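Local coordinates for protein alanine racemase, biosynthetic (PDB 6A2F) that belongs to the alanine racemase family and pairs a TIM-barrel-type N-terminal domain with a mostly beta C-terminal domain in each subunit of a dimer, at residues 255-260 with 297-302; 275-280 with 321-326; 285-288 with 293-296. All blocks are in the same frame, centred on the assembly; numbering follows the deposited sequence.

Interaction 1. Residues 255-260 with 297-302; sequences GATWIA and AGRVSM. With DLY (D-lysine), chain D.
Trp-258 lies against Ala-297, and this is the tight part of the contact. The methyl CB of Ala-297 sits over one face of the indole in a CH-pi contact. CB of Ala-297 is 3.6 Å from the centroid of the Trp-258 five-membered ring and 8° off the ring normal. The ring is brought there by a first torsion that sets CG anti to the backbone N (chi1 -170°). Next along the chain, Trp-258 CB packs on Gly-298 N at 3.6 Å. Ala-264 and Ile-266 of strand 264-269 also touch the indole.

These residues belong to the C-terminal beta domain of an alanine racemase. Segment 297-302 is the loop between strands 292-296 and 305-308, and its far end reaches the D-lysine pocket. There Ser-301 OG makes a hydrogen bond to OXT of D-lysine at 2.6 Å. Arg-130 of the second subunit donates to the same Ser-301 oxygen. Met-304 O also bonds that hydroxyl, whose one proton cannot fully serve both acceptors.

The side toward solvent is looser. Thr-257 OG1 stands over the centre of the Arg-299 guanidinium face, 3.5 Å from CZ, and the two side chains cross at about a right angle. No hydrogen bond links this pair; OG1 instead makes a weak one to Tyr-254 O. A water bridges the backbones, accepting from Thr-257 N at 3.3 Å and from Arg-299 N at 3.0 Å.

Interaction 2. Residues 275-280 with 321-326; sequences DGYPRT and VELWGA. With ACT (acetate ion), chain E.
Tyr-277 and Leu-323 mark the nearest backbone approach of the two segments, with their CA atoms 8.7 Å apart. The main chains therefore do not pair, and side chains fill the gap. Segment 275-280 is a loop without regular structure. Segment 321-326 begins in strand 320-322 and turns a corner at Leu-323.

The Tyr-277 ring meets both Leu-323 and Trp-324 at that corner. Tyr-277 CE1 lies 3.9 Å from Leu-323 CD1. Tyr-277 CD1 lies 3.8 Å from Trp-324 CZ3. Both partner atoms approach the phenol ring obliquely. Trp-324 CG stands between its own backbone N and carbonyl carbon (chi1 58°), and the six-membered end of the indole is the part that reaches the tyrosine. The two aromatic side chains come from opposite directions and meet at their rims. Pro-278 CD lies over one face of the phenol ring, toward the rim.

A water in the plane of that ring joins the segments. It accepts from Tyr-277 OH at 2.7 Å and donates to Leu-323 O at 3.0 Å. The water gives the buried hydroxyl and the carbonyl oxygen a shared partner.

At the far end of the loop, Arg-279 NH2 donates to acetate OXT at 2.6 Å, with an N-H...O angle of 158°. The acetate probably comes from the crystallisation liquor. Arg-279 NH1 bonds Thr-339 OG1 of the second subunit, and Lys-347 of that subunit bonds Tyr-277 O. The contact thus packs an inter-strand loop at the dimer interface against the corner where the chain leaves strand 320-322, between strands 234-246 and 286-289 of the C-terminal beta domain of an alanine racemase.

Interaction 3. Residues 285-288 with 293-296; sequences TPVL and RAIL
Their first torsions send the Thr-285 and Leu-296 side chains out alongside one another. Thr-285 has CG2 anti to the backbone N and OG1 beside it (chi1 -61°). Leu-296 has CG anti to its carbonyl carbon (chi1 -69°). Thr-285 CB comes to 3.8 Å from Leu-296 CG. Thr-285 CB and CG2 also meet Leu-296 CD1. The threonine OG1 is hydrogen-bonded to Pro-282 O.

The segments form an antiparallel beta hairpin. Val-287 and Ala-294 are the hydrogen-bonded pair. Val-287 N donates to Ala-294 O at 2.7 Å, and Ala-294 N donates to Val-287 O at 2.8 Å. Leu-296 N adds a bond to Thr-285 O at 3.0 Å. Pro-286 with Ile-295 and Leu-288 with Arg-293 are non-hydrogen-bonded pairs. Pro-286 has no N-H to give, and its place in such a pair asks none of it toward Ile-295. CA-H...O contacts supplement the ladder, for example Arg-293 CA to Val-287 O at 3.5 Å.

Side chains alternate between the two faces. Val-287 and Ala-294 share one. Pro-286, Leu-288, Arg-293 and Ile-295 share the other. There the bent chain of Arg-293 carries NH2 to 3.5 Å from Pro-286 CB, and the same nitrogen forms a salt bridge with Glu-332 of helix 330-336. The chemistry implies a hairpin held together by its main chain. The face of Val-287 and Ala-294 is apolar and buried, with Val-287 touching Val-307, Val-321 and Leu-323, while one charged side chain ties the other face to a helix.

All three contacts lie in the C-terminal beta domain. Interaction 3 is nested in the loops closed by interactions 1 and 2. Its strand 293-296 runs straight into segment 297-302. Interactions 2 and 3 are buried and reach the same sheet: Glu-322 N probably bonds Leu-288 O, and Tyr-277 OH packs on Thr-285 CG2. Interaction 1 is nearer the surface and touches interaction 2 where Val-300 packs on the loop at Arg-279. The chemistry follows the place. Interaction 3 rests on direct backbone bonds, whereas interactions 1 and 2 use side-chain packing and a bridging water. Interactions 1 and 2 also meet the second subunit.

Interaction 1. Residues 255-260 with 297-302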
ATOM      1  N   GLY A 255      10.409  -5.845  18.194  1.00 16.55           N
ATOM      2  CA  GLY A 255      11.299  -4.832  18.749  1.00 16.77           C
ATOM      3  C   GLY A 255      11.034  -4.472  20.198  1.00 16.85           C
ATOM      4  O   GLY A 255      11.730  -3.623  20.756  1.00 16.98           O
ATOM      5  N   ALA A 256      10.038  -5.124  20.802  1.00 16.95           N
ATOM      6  CA  ALA A 256       9.611  -4.860  22.182  1.00 17.50           C
ATOM      7  C   ALA A 256       9.346  -3.366  22.427  1.00 17.80           C
ATOM      8  O   ALA A 256       9.677  -2.822  23.485  1.00 17.56           O
ATOM      9  CB  ALA A 256      10.622  -5.422  23.179  1.00 16.98           C
ATOM     10  N   THR A 257       8.727  -2.731  21.431  1.00 18.51           N
ATOM     11  CA  THR A 257       8.497  -1.281  21.388  1.00 19.07           C
ATOM     12  C   THR A 257       7.546  -0.778  22.472  1.00 19.23           C
ATOM     13  O   THR A 257       7.681   0.346  22.952  1.00 19.03           O
ATOM     14  CB  THR A 257       7.959  -0.865  20.002  1.00 19.38           C
ATOM     15  OG1 THR A 257       8.899  -1.258  18.993  1.00 19.79           O
ATOM     16  CG2 THR A 257       7.740   0.650  19.912  1.00 20.08           C
ATOM     17  N   TRP A 258       6.586  -1.618  22.843  1.00 19.54           N
ATOM     18  CA  TRP A 258       5.563  -1.258  23.812  1.00 19.77           C
ATOM     19  C   TRP A 258       5.748  -2.089  25.087  1.00 20.13           C
ATOM     20  O   TRP A 258       5.717  -3.321  25.043  1.00 19.67           O
ATOM     21  CB  TRP A 258       4.174  -1.475  23.196  1.00 19.45           C
ATOM     22  CG  TRP A 258       3.036  -0.917  23.999  1.00 19.35           C
ATOM     23  CD1 TRP A 258       2.464   0.312  23.858  1.00 19.39           C
ATOM     24  CD2 TRP A 258       2.328  -1.570  25.063  1.00 19.32           C
ATOM     25  NE1 TRP A 258       1.447   0.471  24.769  1.00 19.54           N
ATOM     26  CE2 TRP A 258       1.341  -0.668  25.522  1.00 19.40           C
ATOM     27  CE3 TRP A 258       2.434  -2.825  25.676  1.00 19.28           C
ATOM     28  CZ2 TRP A 258       0.462  -0.980  26.568  1.00 19.26           C
ATOM     29  CZ3 TRP A 258       1.561  -3.137  26.717  1.00 19.33           C
ATOM     30  CH2 TRP A 258       0.588  -2.215  27.151  1.00 19.24           C
ATOM     31  N   ILE A 259       5.958  -1.406  26.212  1.00 20.83           N
ATOM     32  CA  ILE A 259       6.140  -2.062  27.510  1.00 21.49           C
ATOM     33  C   ILE A 259       4.996  -1.691  28.453  1.00 22.20           C
ATOM     34  O   ILE A 259       4.722  -0.511  28.675  1.00 22.38           O
ATOM     35  CB  ILE A 259       7.510  -1.716  28.150  1.00 21.33           C
ATOM     36  CG1 ILE A 259       8.665  -2.168  27.238  1.00 21.49           C
ATOM     37  CG2 ILE A 259       7.639  -2.343  29.538  1.00 21.01           C
ATOM     38  CD1 ILE A 259      10.024  -1.577  27.572  1.00 21.18           C
ATOM     39  N   ALA A 260       4.333  -2.711  28.997  1.00 23.40           N
ATOM     40  CA  ALA A 260       3.208  -2.532  29.916  1.00 24.69           C
ATOM     41  C   ALA A 260       3.637  -1.919  31.247  1.00 25.80           C
ATOM     42  O   ALA A 260       4.576  -2.394  31.889  1.00 25.78           O
ATOM     43  CB  ALA A 260       2.497  -3.858  30.145  1.00 24.47           C
ATOM     44  N   ALA A 297      -1.132  -0.570  20.382  1.00 16.52           N
ATOM     45  CA  ALA A 297      -0.037  -0.975  21.255  1.00 16.14           C
ATOM     46  C   ALA A 297       0.879  -1.947  20.524  1.00 15.91           C
ATOM     47  O   ALA A 297       0.467  -3.056  20.175  1.00 15.83           O
ATOM     48  CB  ALA A 297      -0.577  -1.603  22.529  1.00 16.04           C
ATOM     49  N   GLY A 298       2.117  -1.520  20.288  1.00 15.69           N
ATOM     50  CA  GLY A 298       3.120  -2.355  19.632  1.00 15.46           C
ATOM     51  C   GLY A 298       3.202  -2.100  18.142  1.00 15.37           C
ATOM     52  O   GLY A 298       2.301  -1.494  17.564  1.00 15.16           O
ATOM     53  N   ARG A 299       4.290  -2.560  17.523  1.00 15.51           N
ATOM     54  CA  ARG A 299       4.483  -2.432  16.079  1.00 15.68           C
ATOM     55  C   ARG A 299       3.383  -3.154  15.318  1.00 15.21           C
ATOM     56  O   ARG A 299       3.005  -4.272  15.665  1.00 15.03           O
ATOM     57  CB  ARG A 299       5.834  -3.012  15.640  1.00 16.57           C
ATOM     58  CG  ARG A 299       7.065  -2.201  16.022  1.00 17.57           C
ATOM     59  CD  ARG A 299       8.198  -2.474  15.038  1.00 18.29           C
ATOM     60  NE  ARG A 299       9.529  -2.117  15.534  1.00 18.73           N
ATOM     61  CZ  ARG A 299       9.978  -0.867  15.685  1.00 19.55           C
ATOM     62  NH1 ARG A 299       9.195   0.178  15.406  1.00 19.54           N
ATOM     63  NH2 ARG A 299      11.213  -0.658  16.135  1.00 19.43           N
ATOM     64  N   VAL A 300       2.866  -2.499  14.284  1.00 14.74           N
ATOM     65  CA  VAL A 300       1.982  -3.140  13.325  1.00 14.39           C
ATOM     66  C   VAL A 300       2.815  -4.151  12.531  1.00 14.18           C
ATOM     67  O   VAL A 300       3.933  -3.849  12.098  1.00 14.12           O
ATOM     68  CB  VAL A 300       1.330  -2.098  12.380  1.00 14.32           C
ATOM     69  CG1 VAL A 300       0.427  -2.764  11.353  1.00 14.16           C
ATOM     70  CG2 VAL A 300       0.538  -1.070  13.180  1.00 14.33           C
ATOM     71  N   SER A 301       2.287  -5.358  12.369  1.00 13.91           N
ATOM     72  CA  SER A 301       2.937  -6.354  11.531  1.00 13.96           C
ATOM     73  C   SER A 301       2.182  -6.519  10.201  1.00 14.11           C
ATOM     74  O   SER A 301       1.263  -5.746   9.907  1.00 13.96           O
ATOM     75  CB  SER A 301       3.092  -7.670  12.285  1.00 13.94           C
ATOM     76  OG  SER A 301       1.846  -8.287  12.523  1.00 13.97           O
ATOM     77  N   MET A 302       2.587  -7.497   9.393  1.00 14.25           N
ATOM     78  CA  MET A 302       2.062  -7.651   8.031  1.00 14.48           C
ATOM     79  C   MET A 302       0.552  -7.901   7.977  1.00 14.62           C
ATOM     80  O   MET A 302      -0.155  -7.300   7.164  1.00 14.50           O
ATOM     81  CB  MET A 302       2.819  -8.764   7.297  1.00 14.54           C
ATOM     82  CG  MET A 302       2.502  -8.898   5.816  1.00 14.68           C
ATOM     83  SD  MET A 302       3.648  -9.967   4.923  1.00 14.72           S
ATOM     84  CE  MET A 302       5.097  -8.914   4.891  1.00 14.73           C
TER
HETATM   85  N   DLY D 402       3.387 -11.600  13.010  0.70 22.64           N
HETATM   86  CA  DLY D 402       3.550 -11.564  11.523  0.70 23.02           C
HETATM   87  C   DLY D 402       2.224 -11.357  10.831  0.70 23.09           C
HETATM   88  O   DLY D 402       1.749 -12.226  10.100  0.70 23.32           O
HETATM   89  CB  DLY D 402       4.509 -10.435  11.158  0.70 22.70           C
HETATM   90  CG  DLY D 402       5.409 -10.756   9.968  0.70 22.31           C
HETATM   91  CD  DLY D 402       5.758  -9.491   9.195  0.70 21.58           C
HETATM   92  CE  DLY D 402       6.931  -8.742   9.818  0.70 21.20           C
HETATM   93  NZ  DLY D 402       6.521  -7.376  10.063  0.70 20.76           N
HETATM   94  OXT DLY D 402       1.565 -10.324  10.961  0.70 23.06           O
HETATM   95  O   HOH W   1       6.396  -3.702  19.324  1.00 17.05           O

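Interaction 2. Residues 275-280 with 321-326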
ATOM      1  N   ASP A 275      -2.384  -5.044   4.311  1.00 11.61           N
ATOM      2  CA  ASP A 275      -3.758  -4.677   3.982  1.00 11.75           C
ATOM      3  C   ASP A 275      -3.847  -3.203   3.580  1.00 11.86           C
ATOM      4  O   ASP A 275      -4.861  -2.757   3.049  1.00 11.99           O
ATOM      5  CB  ASP A 275      -4.686  -4.971   5.158  1.00 11.76           C
ATOM      6  CG  ASP A 275      -4.626  -6.425   5.602  1.00 11.89           C
ATOM      7  OD1 ASP A 275      -4.906  -7.324   4.770  1.00 11.81           O
ATOM      8  OD2 ASP A 275      -4.307  -6.667   6.790  1.00 11.88           O
ATOM      9  N   GLY A 276      -2.773  -2.458   3.827  1.00 11.88           N
ATOM     10  CA  GLY A 276      -2.728  -1.036   3.514  1.00 12.04           C
ATOM     11  C   GLY A 276      -2.473  -0.156   4.726  1.00 12.17           C
ATOM     12  O   GLY A 276      -2.169   1.033   4.581  1.00 12.17           O
ATOM     13  N   TYR A 277      -2.600  -0.739   5.919  1.00 12.08           N
ATOM     14  CA  TYR A 277      -2.383  -0.003   7.155  1.00 12.10           C
ATOM     15  C   TYR A 277      -0.927   0.467   7.249  1.00 12.24           C
ATOM     16  O   TYR A 277      -0.018  -0.248   6.818  1.00 12.24           O
ATOM     17  CB  TYR A 277      -2.769  -0.855   8.373  1.00 12.01           C
ATOM     18  CG  TYR A 277      -3.210  -0.014   9.553  1.00 11.92           C
ATOM     19  CD1 TYR A 277      -4.539   0.387   9.686  1.00 11.86           C
ATOM     20  CD2 TYR A 277      -2.296   0.406  10.516  1.00 11.85           C
ATOM     21  CE1 TYR A 277      -4.944   1.175  10.750  1.00 11.84           C
ATOM     22  CE2 TYR A 277      -2.693   1.193  11.583  1.00 11.85           C
ATOM     23  CZ  TYR A 277      -4.020   1.574  11.693  1.00 11.84           C
ATOM     24  OH  TYR A 277      -4.420   2.356  12.747  1.00 11.85           O
ATOM     25  N   PRO A 278      -0.700   1.688   7.773  1.00 12.33           N
ATOM     26  CA  PRO A 278       0.687   2.154   7.932  1.00 12.33           C
ATOM     27  C   PRO A 278       1.462   1.293   8.922  1.00 12.42           C
ATOM     28  O   PRO A 278       1.016   1.117  10.058  1.00 12.50           O
ATOM     29  CB  PRO A 278       0.522   3.574   8.480  1.00 12.26           C
ATOM     30  CG  PRO A 278      -0.819   4.006   7.983  1.00 12.37           C
ATOM     31  CD  PRO A 278      -1.675   2.767   8.024  1.00 12.31           C
ATOM     32  N   ARG A 279       2.604   0.755   8.496  1.00 12.40           N
ATOM     33  CA  ARG A 279       3.413  -0.096   9.371  1.00 12.44           C
ATOM     34  C   ARG A 279       3.917   0.641  10.610  1.00 12.62           C
ATOM     35  O   ARG A 279       4.008   0.050  11.691  1.00 12.64           O
ATOM     36  CB  ARG A 279       4.598  -0.711   8.627  1.00 12.32           C
ATOM     37  CG  ARG A 279       5.526  -1.479   9.550  1.00 12.35           C
ATOM     38  CD  ARG A 279       6.735  -2.083   8.863  1.00 12.28           C
ATOM     39  NE  ARG A 279       7.652  -2.589   9.879  1.00 12.24           N
ATOM     40  CZ  ARG A 279       8.617  -1.872  10.446  1.00 12.28           C
ATOM     41  NH1 ARG A 279       8.829  -0.612  10.086  1.00 12.31           N
ATOM     42  NH2 ARG A 279       9.382  -2.421  11.377  1.00 12.29           N
ATOM     43  N   THR A 280       4.243   1.921  10.442  1.00 12.80           N
ATOM     44  CA  THR A 280       4.899   2.707  11.493  1.00 13.16           C
ATOM     45  C   THR A 280       3.917   3.424  12.433  1.00 13.39           C
ATOM     46  O   THR A 280       4.333   4.224  13.274  1.00 13.26           O
ATOM     47  CB  THR A 280       5.903   3.724  10.899  1.00 13.12           C
ATOM     48  OG1 THR A 280       5.247   4.540   9.921  1.00 12.97           O
ATOM     49  CG2 THR A 280       7.072   3.000  10.241  1.00 13.22           C
ATOM     50  N   VAL A 321     -13.862  -4.196  14.841  1.00 15.39           N
ATOM     51  CA  VAL A 321     -12.864  -3.147  15.009  1.00 14.92           C
ATOM     52  C   VAL A 321     -12.907  -2.212  13.804  1.00 14.55           C
ATOM     53  O   VAL A 321     -12.648  -2.640  12.680  1.00 14.64           O
ATOM     54  CB  VAL A 321     -11.440  -3.730  15.181  1.00 15.00           C
ATOM     55  CG1 VAL A 321     -10.387  -2.629  15.147  1.00 14.91           C
ATOM     56  CG2 VAL A 321     -11.329  -4.516  16.479  1.00 15.09           C
ATOM     57  N   GLU A 322     -13.246  -0.947  14.040  1.00 14.11           N
ATOM     58  CA  GLU A 322     -13.195   0.064  12.979  1.00 13.84           C
ATOM     59  C   GLU A 322     -11.817   0.731  12.918  1.00 13.58           C
ATOM     60  O   GLU A 322     -11.412   1.429  13.853  1.00 13.31           O
ATOM     61  CB  GLU A 322     -14.301   1.115  13.144  1.00 13.68           C
ATOM     62  CG  GLU A 322     -14.358   2.110  11.993  1.00 13.82           C
ATOM     63  CD  GLU A 322     -15.555   3.042  12.050  1.00 13.98           C
ATOM     64  OE1 GLU A 322     -15.368   4.261  11.843  1.00 14.06           O
ATOM     65  OE2 GLU A 322     -16.683   2.566  12.296  1.00 14.11           O
ATOM     66  N   LEU A 323     -11.097   0.495  11.821  1.00 13.33           N
ATOM     67  CA  LEU A 323      -9.805   1.141  11.599  1.00 13.23           C
ATOM     68  C   LEU A 323     -10.026   2.564  11.101  1.00 13.04           C
ATOM     69  O   LEU A 323      -9.290   3.478  11.471  1.00 13.09           O
ATOM     70  CB  LEU A 323      -8.930   0.350  10.613  1.00 13.14           C
ATOM     71  CG  LEU A 323      -8.268  -0.987  10.990  1.00 13.12           C
ATOM     72  CD1 LEU A 323      -7.699  -1.009  12.405  1.00 13.11           C
ATOM     73  CD2 LEU A 323      -9.208  -2.162  10.770  1.00 13.13           C
ATOM     74  N   TRP A 324     -11.027   2.726  10.238  1.00 12.89           N
ATOM     75  CA  TRP A 324     -11.567   4.040   9.870  1.00 12.87           C
ATOM     76  C   TRP A 324     -12.913   3.910   9.173  1.00 12.93           C
ATOM     77  O   TRP A 324     -13.234   2.850   8.639  1.00 13.16           O
ATOM     78  CB  TRP A 324     -10.590   4.862   9.019  1.00 12.69           C
ATOM     79  CG  TRP A 324     -10.135   4.236   7.723  1.00 12.54           C
ATOM     80  CD1 TRP A 324     -10.850   4.120   6.559  1.00 12.38           C
ATOM     81  CD2 TRP A 324      -8.840   3.688   7.453  1.00 12.35           C
ATOM     82  NE1 TRP A 324     -10.082   3.517   5.589  1.00 12.20           N
ATOM     83  CE2 TRP A 324      -8.845   3.241   6.111  1.00 12.23           C
ATOM     84  CE3 TRP A 324      -7.677   3.526   8.219  1.00 12.31           C
ATOM     85  CZ2 TRP A 324      -7.731   2.642   5.515  1.00 12.20           C
ATOM     86  CZ3 TRP A 324      -6.565   2.923   7.625  1.00 12.40           C
ATOM     87  CH2 TRP A 324      -6.603   2.491   6.283  1.00 12.30           C
ATOM     88  N   GLY A 325     -13.696   4.988   9.196  1.00 13.05           N
ATOM     89  CA  GLY A 325     -15.022   5.014   8.578  1.00 12.89           C
ATOM     90  C   GLY A 325     -15.896   6.152   9.080  1.00 12.91           C
ATOM     91  O   GLY A 325     -15.433   7.289   9.227  1.00 12.77           O
ATOM     92  N   ALA A 326     -17.165   5.839   9.342  1.00 12.85           N
ATOM     93  CA  ALA A 326     -18.129   6.831   9.817  1.00 12.87           C
ATOM     94  C   ALA A 326     -17.949   7.163  11.305  1.00 12.87           C
ATOM     95  O   ALA A 326     -18.340   8.242  11.753  1.00 12.83           O
ATOM     96  CB  ALA A 326     -19.552   6.376   9.531  1.00 12.69           C
TER
HETATM   97  C   ACT E 403       9.134  -5.680  11.985  1.00 34.30           C
HETATM   98  O   ACT E 403       8.371  -5.931  11.021  1.00 34.35           O
HETATM   99  OXT ACT E 403       9.006  -4.640  12.663  1.00 33.88           O
HETATM  100  CH3 ACT E 403      10.231  -6.642  12.346  1.00 34.07           C
HETATM  101  O   HOH W   2      -6.988   2.790  13.313  1.00  7.21           O

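Interaction 3. Residues 285-288 with 293-296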
ATOM      1  N   THR A 285      -2.228   5.763  18.233  1.00 15.91           N
ATOM      2  CA  THR A 285      -3.043   5.818  17.020  1.00 15.78           C
ATOM      3  C   THR A 285      -4.434   5.282  17.369  1.00 15.95           C
ATOM      4  O   THR A 285      -4.556   4.192  17.932  1.00 15.86           O
ATOM      5  CB  THR A 285      -2.411   5.000  15.876  1.00 15.42           C
ATOM      6  OG1 THR A 285      -1.127   5.541  15.558  1.00 15.16           O
ATOM      7  CG2 THR A 285      -3.281   5.034  14.634  1.00 15.43           C
ATOM      8  N   PRO A 286      -5.485   6.061  17.063  1.00 16.17           N
ATOM      9  CA  PRO A 286      -6.836   5.703  17.491  1.00 16.46           C
ATOM     10  C   PRO A 286      -7.448   4.537  16.714  1.00 16.82           C
ATOM     11  O   PRO A 286      -7.138   4.326  15.528  1.00 16.59           O
ATOM     12  CB  PRO A 286      -7.633   6.984  17.232  1.00 16.38           C
ATOM     13  CG  PRO A 286      -6.907   7.651  16.114  1.00 16.41           C
ATOM     14  CD  PRO A 286      -5.454   7.360  16.365  1.00 16.34           C
ATOM     15  N   VAL A 287      -8.311   3.791  17.403  1.00 16.91           N
ATOM     16  CA  VAL A 287      -9.090   2.716  16.804  1.00 17.19           C
ATOM     17  C   VAL A 287     -10.436   2.596  17.537  1.00 17.38           C
ATOM     18  O   VAL A 287     -10.573   3.066  18.672  1.00 17.35           O
ATOM     19  CB  VAL A 287      -8.302   1.384  16.819  1.00 17.21           C
ATOM     20  CG1 VAL A 287      -8.621   0.558  18.059  1.00 17.23           C
ATOM     21  CG2 VAL A 287      -8.574   0.590  15.555  1.00 17.19           C
ATOM     22  N   LEU A 288     -11.429   1.996  16.887  1.00 17.58           N
ATOM     23  CA  LEU A 288     -12.697   1.700  17.554  1.00 17.85           C
ATOM     24  C   LEU A 288     -12.867   0.203  17.797  1.00 18.13           C
ATOM     25  O   LEU A 288     -12.704  -0.605  16.884  1.00 18.14           O
ATOM     26  CB  LEU A 288     -13.893   2.242  16.765  1.00 17.68           C
ATOM     27  CG  LEU A 288     -14.078   3.749  16.564  1.00 18.01           C
ATOM     28  CD1 LEU A 288     -15.496   4.031  16.088  1.00 17.84           C
ATOM     29  CD2 LEU A 288     -13.780   4.550  17.827  1.00 18.05           C
ATOM     30  N   ARG A 293     -13.717   4.022  21.614  1.00 21.44           N
ATOM     31  CA  ARG A 293     -12.375   4.520  21.318  1.00 21.47           C
ATOM     32  C   ARG A 293     -11.287   3.797  22.121  1.00 21.20           C
ATOM     33  O   ARG A 293     -11.431   3.578  23.327  1.00 21.29           O
ATOM     34  CB  ARG A 293     -12.319   6.032  21.551  1.00 22.01           C
ATOM     35  CG  ARG A 293     -11.192   6.746  20.828  1.00 22.68           C
ATOM     36  CD  ARG A 293     -11.360   8.258  20.908  1.00 23.18           C
ATOM     37  NE  ARG A 293     -12.008   8.827  19.724  1.00 23.24           N
ATOM     38  CZ  ARG A 293     -11.359   9.272  18.648  1.00 23.02           C
ATOM     39  NH1 ARG A 293     -12.036   9.781  17.627  1.00 22.77           N
ATOM     40  NH2 ARG A 293     -10.033   9.210  18.586  1.00 22.93           N
ATOM     41  N   ALA A 294     -10.217   3.416  21.427  1.00 20.74           N
ATOM     42  CA  ALA A 294      -9.059   2.747  22.025  1.00 20.27           C
ATOM     43  C   ALA A 294      -7.818   3.035  21.180  1.00 20.25           C
ATOM     44  O   ALA A 294      -7.931   3.562  20.072  1.00 21.26           O
ATOM     45  CB  ALA A 294      -9.298   1.249  22.135  1.00 19.86           C
ATOM     46  N   ILE A 295      -6.641   2.688  21.696  1.00 19.57           N
ATOM     47  CA  ILE A 295      -5.382   3.030  21.025  1.00 18.87           C
ATOM     48  C   ILE A 295      -4.486   1.825  20.719  1.00 18.40           C
ATOM     49  O   ILE A 295      -4.598   0.775  21.352  1.00 18.61           O
ATOM     50  CB  ILE A 295      -4.593   4.118  21.799  1.00 19.03           C
ATOM     51  CG1 ILE A 295      -4.282   3.661  23.234  1.00 18.90           C
ATOM     52  CG2 ILE A 295      -5.351   5.447  21.763  1.00 18.74           C
ATOM     53  CD1 ILE A 295      -3.426   4.627  24.032  1.00 18.86           C
ATOM     54  N   LEU A 296      -3.606   1.992  19.736  1.00 17.90           N
ATOM     55  CA  LEU A 296      -2.684   0.938  19.316  1.00 17.38           C
ATOM     56  C   LEU A 296      -1.595   0.678  20.345  1.00 16.86           C
ATOM     57  O   LEU A 296      -1.182   1.583  21.075  1.00 16.54           O
ATOM     58  CB  LEU A 296      -2.024   1.283  17.975  1.00 17.47           C
ATOM     59  CG  LEU A 296      -2.810   1.316  16.662  1.00 17.70           C
ATOM     60  CD1 LEU A 296      -1.839   1.227  15.494  1.00 17.90           C
ATOM     61  CD2 LEU A 296      -3.830   0.199  16.563  1.00 17.68           C
TER